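ESX-1 secretion-associated protein EspB (Mycobacterium marinum, PDB 7P0Z) is secreted in association with the ESX-1 system and forms a seven-subunit, channel-like assembly that probably takes part in protein transport. Local coordinates at residues L165-F175 against E187-L198. Residues are numbered along the deposited sequence; the frame is centred on the assembly and turned at random.
Sequences LQRDIKRFRIF and EASMDQQKEWIL
Phe172 lies flat against helix 181-224. One face of its ring rests over the backbone at Gln193 and Lys194, with Lys194 N 3.9 Å above the ring plane and displaced toward the rim. On the opposite face Arg171 CG sits over the ring centre. Phe172 CE1 meets Gln193 CB at 3.6 Å. Phe172 CD2 is equally close to Lys194 CB. In Lys194 CG is anti to the backbone N (chi1 -169°), which brings that carbon 3.9 Å from Ile169 CB. Ile169 CG2 also touches Ile197 CG2, the two side chains running past each other in opposite directions.

The end at Phe175 adds a polar contact. Phe175 N donates a nearly straight hydrogen bond (172°) to the anti side of Glu187 OE2, at 3.0 Å. The Glu187 chain is extended beyond CG, and its carboxylate lies almost parallel to the Phe175 ring. The same OE2 is salt-bridged to Arg67 of a neighbouring subunit, so this buried carboxylate serves the fold and the assembly together. Met190 is bent at chi3, and its CE touches Phe175 CZ at 3.4 Å. Its SD lies 5.2 Å from the centroid of the Phe175 ring, an oblique Met-aromatic contact. Helix 13-23 packs on Phe172 and Phe175 as well.

The contact belongs to the link of a helical hairpin, between helix 149-166 and helix 181-224, in the helical bundle of the PPE domain.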
loop_
_atom_site.group_PDB
_atom_site.type_symbol
_atom_site.label_atom_id
_atom_site.label_comp_id
_atom_site.label_asym_id
_atom_site.label_seq_id
_atom_site.Cartn_x
_atom_site.Cartn_y
_atom_site.Cartn_z
ATOM N N LEU A 165 -16.360 -4.504 29.856
ATOM C CA LEU A 165 -16.099 -3.103 29.567
ATOM C C LEU A 165 -17.024 -2.593 28.481
ATOM O O LEU A 165 -17.588 -1.506 28.595
ATOM C CB LEU A 165 -14.656 -2.893 29.140
ATOM C CG LEU A 165 -13.535 -2.946 30.159
ATOM C CD1 LEU A 165 -12.238 -2.609 29.455
ATOM C CD2 LEU A 165 -13.798 -1.990 31.281
ATOM N N GLN A 166 -17.185 -3.365 27.411
ATOM C CA GLN A 166 -18.085 -2.946 26.349
ATOM C C GLN A 166 -19.511 -2.759 26.835
ATOM O O GLN A 166 -20.232 -1.909 26.314
ATOM C CB GLN A 166 -18.051 -3.948 25.214
ATOM C CG GLN A 166 -17.018 -3.659 24.194
ATOM C CD GLN A 166 -16.797 -4.802 23.253
ATOM O OE1 GLN A 166 -16.923 -4.649 22.058
ATOM N NE2 GLN A 166 -16.412 -5.940 23.778
ATOM N N ARG A 167 -19.939 -3.520 27.821
ATOM C CA ARG A 167 -21.302 -3.355 28.289
ATOM C C ARG A 167 -21.481 -2.150 29.180
ATOM O O ARG A 167 -22.603 -1.880 29.596
ATOM C CB ARG A 167 -21.773 -4.543 29.093
ATOM C CG ARG A 167 -21.860 -5.789 28.368
ATOM C CD ARG A 167 -22.377 -6.809 29.295
ATOM N NE ARG A 167 -22.357 -8.084 28.637
ATOM C CZ ARG A 167 -21.345 -8.924 28.748
ATOM N NH1 ARG A 167 -20.346 -8.625 29.546
ATOM N NH2 ARG A 167 -21.357 -10.072 28.103
ATOM N N ASP A 168 -20.422 -1.444 29.516
ATOM C CA ASP A 168 -20.495 -0.447 30.560
ATOM C C ASP A 168 -20.269 0.963 30.041
ATOM O O ASP A 168 -19.788 1.821 30.771
ATOM C CB ASP A 168 -19.506 -0.776 31.664
ATOM C CG ASP A 168 -19.996 -0.352 33.004
ATOM O OD1 ASP A 168 -21.128 0.158 33.081
ATOM O OD2 ASP A 168 -19.260 -0.516 33.991
ATOM N N ILE A 169 -20.633 1.236 28.797
ATOM C CA ILE A 169 -20.515 2.582 28.272
ATOM C C ILE A 169 -21.834 3.340 28.318
ATOM O O ILE A 169 -21.902 4.462 27.833
ATOM C CB ILE A 169 -19.935 2.575 26.854
ATOM C CG1 ILE A 169 -20.831 1.781 25.920
ATOM C CG2 ILE A 169 -18.540 2.032 26.860
ATOM C CD1 ILE A 169 -20.593 2.079 24.504
ATOM N N LYS A 170 -22.883 2.753 28.892
ATOM C CA LYS A 170 -24.091 3.523 29.166
ATOM C C LYS A 170 -23.795 4.743 29.999
ATOM O O LYS A 170 -24.418 5.787 29.813
ATOM C CB LYS A 170 -25.111 2.688 29.918
ATOM C CG LYS A 170 -25.780 1.656 29.141
ATOM C CD LYS A 170 -26.457 0.749 30.104
ATOM C CE LYS A 170 -27.524 1.500 30.841
ATOM N NZ LYS A 170 -28.282 0.602 31.745
ATOM N N ARG A 171 -22.862 4.631 30.931
ATOM C CA ARG A 171 -22.566 5.739 31.814
ATOM C C ARG A 171 -22.046 6.961 31.081
ATOM O O ARG A 171 -21.846 7.990 31.717
ATOM C CB ARG A 171 -21.558 5.309 32.867
ATOM C CG ARG A 171 -20.232 4.925 32.293
ATOM C CD ARG A 171 -19.274 4.539 33.372
ATOM N NE ARG A 171 -19.602 3.275 34.015
ATOM C CZ ARG A 171 -19.203 2.945 35.234
ATOM N NH1 ARG A 171 -18.471 3.787 35.935
ATOM N NH2 ARG A 171 -19.530 1.781 35.752
ATOM N N PHE A 172 -21.823 6.896 29.779
ATOM C CA PHE A 172 -21.372 8.064 29.047
ATOM C C PHE A 172 -22.391 8.576 28.054
ATOM O O PHE A 172 -22.049 9.408 27.222
ATOM C CB PHE A 172 -20.074 7.779 28.312
ATOM C CG PHE A 172 -19.012 7.247 29.166
ATOM C CD1 PHE A 172 -18.511 7.990 30.199
ATOM C CD2 PHE A 172 -18.493 6.008 28.931
ATOM C CE1 PHE A 172 -17.523 7.501 30.987
ATOM C CE2 PHE A 172 -17.493 5.520 29.711
ATOM C CZ PHE A 172 -17.003 6.273 30.744
ATOM N N ARG A 173 -23.624 8.107 28.119
ATOM C CA ARG A 173 -24.638 8.581 27.200
ATOM C C ARG A 173 -24.900 10.067 27.395
ATOM O O ARG A 173 -24.594 10.652 28.429
ATOM C CB ARG A 173 -25.924 7.800 27.391
ATOM C CG ARG A 173 -26.598 8.107 28.662
ATOM C CD ARG A 173 -27.709 7.166 28.902
ATOM N NE ARG A 173 -28.339 7.437 30.177
ATOM C CZ ARG A 173 -27.873 7.005 31.333
ATOM N NH1 ARG A 173 -26.765 6.302 31.372
ATOM N NH2 ARG A 173 -28.506 7.290 32.448
ATOM N N ILE A 174 -25.463 10.678 26.358
ATOM C CA ILE A 174 -25.871 12.067 26.411
ATOM C C ILE A 174 -26.962 12.273 27.450
ATOM O O ILE A 174 -27.616 11.336 27.907
ATOM C CB ILE A 174 -26.361 12.506 25.027
ATOM C CG1 ILE A 174 -27.553 11.651 24.642
ATOM C CG2 ILE A 174 -25.269 12.394 24.009
ATOM C CD1 ILE A 174 -28.200 12.093 23.409
ATOM N N PHE A 175 -27.163 13.525 27.817
ATOM C CA PHE A 175 -28.163 13.866 28.810
ATOM C C PHE A 175 -29.523 14.024 28.161
ATOM O O PHE A 175 -29.635 14.433 27.011
ATOM C CB PHE A 175 -27.785 15.154 29.517
ATOM C CG PHE A 175 -26.450 15.108 30.154
ATOM C CD1 PHE A 175 -26.254 14.422 31.329
ATOM C CD2 PHE A 175 -25.383 15.760 29.584
ATOM C CE1 PHE A 175 -25.017 14.381 31.911
ATOM C CE2 PHE A 175 -24.146 15.723 30.165
ATOM C CZ PHE A 175 -23.964 15.034 31.331
ATOM N N GLU A 187 -20.606 16.464 27.781
ATOM C CA GLU A 187 -20.878 15.378 26.859
ATOM C C GLU A 187 -19.661 15.052 26.015
ATOM O O GLU A 187 -19.373 13.882 25.769
ATOM C CB GLU A 187 -22.066 15.734 25.989
ATOM C CG GLU A 187 -23.352 15.470 26.689
ATOM C CD GLU A 187 -24.535 15.954 25.928
ATOM O OE1 GLU A 187 -24.336 16.644 24.922
ATOM O OE2 GLU A 187 -25.665 15.660 26.339
ATOM N N ALA A 188 -18.934 16.065 25.567
ATOM C CA ALA A 188 -17.710 15.800 24.825
ATOM C C ALA A 188 -16.697 15.066 25.687
ATOM O O ALA A 188 -16.016 14.142 25.225
ATOM C CB ALA A 188 -17.121 17.103 24.303
ATOM N N SER A 189 -16.595 15.453 26.948
ATOM C CA SER A 189 -15.674 14.772 27.839
ATOM C C SER A 189 -16.087 13.321 28.080
ATOM O O SER A 189 -15.245 12.418 28.054
ATOM C CB SER A 189 -15.578 15.544 29.145
ATOM O OG SER A 189 -14.596 14.997 29.987
ATOM N N MET A 190 -17.373 13.075 28.320
ATOM C CA MET A 190 -17.836 11.702 28.481
ATOM C C MET A 190 -17.618 10.890 27.219
ATOM O O MET A 190 -17.293 9.705 27.286
ATOM C CB MET A 190 -19.300 11.660 28.872
ATOM C CG MET A 190 -19.551 12.051 30.276
ATOM S SD MET A 190 -21.236 11.670 30.684
ATOM C CE MET A 190 -22.029 12.832 29.601
ATOM N N ASP A 191 -17.801 11.507 26.063
ATOM C CA ASP A 191 -17.541 10.817 24.815
ATOM C C ASP A 191 -16.079 10.409 24.712
ATOM O O ASP A 191 -15.760 9.314 24.241
ATOM C CB ASP A 191 -17.948 11.719 23.662
ATOM C CG ASP A 191 -17.697 11.102 22.331
ATOM O OD1 ASP A 191 -18.581 10.385 21.830
ATOM O OD2 ASP A 191 -16.608 11.330 21.772
ATOM N N GLN A 192 -15.178 11.280 25.142
ATOM C CA GLN A 192 -13.768 10.927 25.132
ATOM C C GLN A 192 -13.479 9.766 26.068
ATOM O O GLN A 192 -12.708 8.861 25.730
ATOM C CB GLN A 192 -12.936 12.130 25.519
ATOM C CG GLN A 192 -12.813 13.127 24.442
ATOM C CD GLN A 192 -12.007 14.298 24.880
ATOM O OE1 GLN A 192 -12.271 14.886 25.916
ATOM N NE2 GLN A 192 -10.992 14.628 24.117
ATOM N N GLN A 193 -14.063 9.787 27.257
ATOM C CA GLN A 193 -13.871 8.668 28.165
ATOM C C GLN A 193 -14.396 7.381 27.556
ATOM O O GLN A 193 -13.797 6.316 27.716
ATOM C CB GLN A 193 -14.559 8.925 29.496
ATOM C CG GLN A 193 -14.004 10.061 30.305
ATOM C CD GLN A 193 -12.493 10.055 30.431
ATOM O OE1 GLN A 193 -11.830 11.001 30.028
ATOM N NE2 GLN A 193 -11.948 8.997 30.998
ATOM N N LYS A 194 -15.527 7.462 26.870
ATOM C CA LYS A 194 -16.089 6.299 26.213
ATOM C C LYS A 194 -15.133 5.761 25.160
ATOM O O LYS A 194 -14.935 4.546 25.050
ATOM C CB LYS A 194 -17.425 6.687 25.594
ATOM C CG LYS A 194 -18.289 5.572 25.076
ATOM C CD LYS A 194 -17.933 5.240 23.675
ATOM C CE LYS A 194 -18.114 6.434 22.816
ATOM N NZ LYS A 194 -17.802 6.123 21.414
ATOM N N GLU A 195 -14.539 6.649 24.374
ATOM C CA GLU A 195 -13.590 6.211 23.364
ATOM C C GLU A 195 -12.400 5.518 23.991
ATOM O O GLU A 195 -11.933 4.488 23.498
ATOM C CB GLU A 195 -13.117 7.391 22.545
ATOM C CG GLU A 195 -14.158 7.885 21.644
ATOM C CD GLU A 195 -14.425 6.924 20.534
ATOM O OE1 GLU A 195 -13.473 6.256 20.088
ATOM O OE2 GLU A 195 -15.584 6.830 20.103
ATOM N N TRP A 196 -11.891 6.076 25.075
ATOM C CA TRP A 196 -10.766 5.451 25.739
ATOM C C TRP A 196 -11.138 4.084 26.290
ATOM O O TRP A 196 -10.343 3.145 26.226
ATOM C CB TRP A 196 -10.255 6.356 26.841
ATOM C CG TRP A 196 -9.067 5.825 27.484
ATOM C CD1 TRP A 196 -7.803 5.861 27.014
ATOM C CD2 TRP A 196 -9.019 5.140 28.719
ATOM N NE1 TRP A 196 -6.958 5.250 27.888
ATOM C CE2 TRP A 196 -7.683 4.795 28.950
ATOM C CE3 TRP A 196 -9.979 4.782 29.660
ATOM C CZ2 TRP A 196 -7.279 4.121 30.082
ATOM C CZ3 TRP A 196 -9.580 4.112 30.777
ATOM C CH2 TRP A 196 -8.239 3.782 30.982
ATOM N N ILE A 197 -12.335 3.956 26.844
ATOM C CA ILE A 197 -12.773 2.676 27.375
ATOM C C ILE A 197 -12.878 1.639 26.264
ATOM O O ILE A 197 -12.509 0.480 26.445
ATOM C CB ILE A 197 -14.102 2.846 28.132
ATOM C CG1 ILE A 197 -13.865 3.566 29.445
ATOM C CG2 ILE A 197 -14.763 1.515 28.388
ATOM C CD1 ILE A 197 -13.194 2.736 30.456
ATOM N N LEU A 198 -13.393 2.031 25.109
ATOM C CA LEU A 198 -13.479 1.084 24.006
ATOM C C LEU A 198 -12.099 0.668 23.526
ATOM O O LEU A 198 -11.872 -0.502 23.210
ATOM C CB LEU A 198 -14.292 1.681 22.872
ATOM C CG LEU A 198 -15.775 1.667 23.198
ATOM C CD1 LEU A 198 -16.578 2.015 21.999
ATOM C CD2 LEU A 198 -16.172 0.315 23.703
#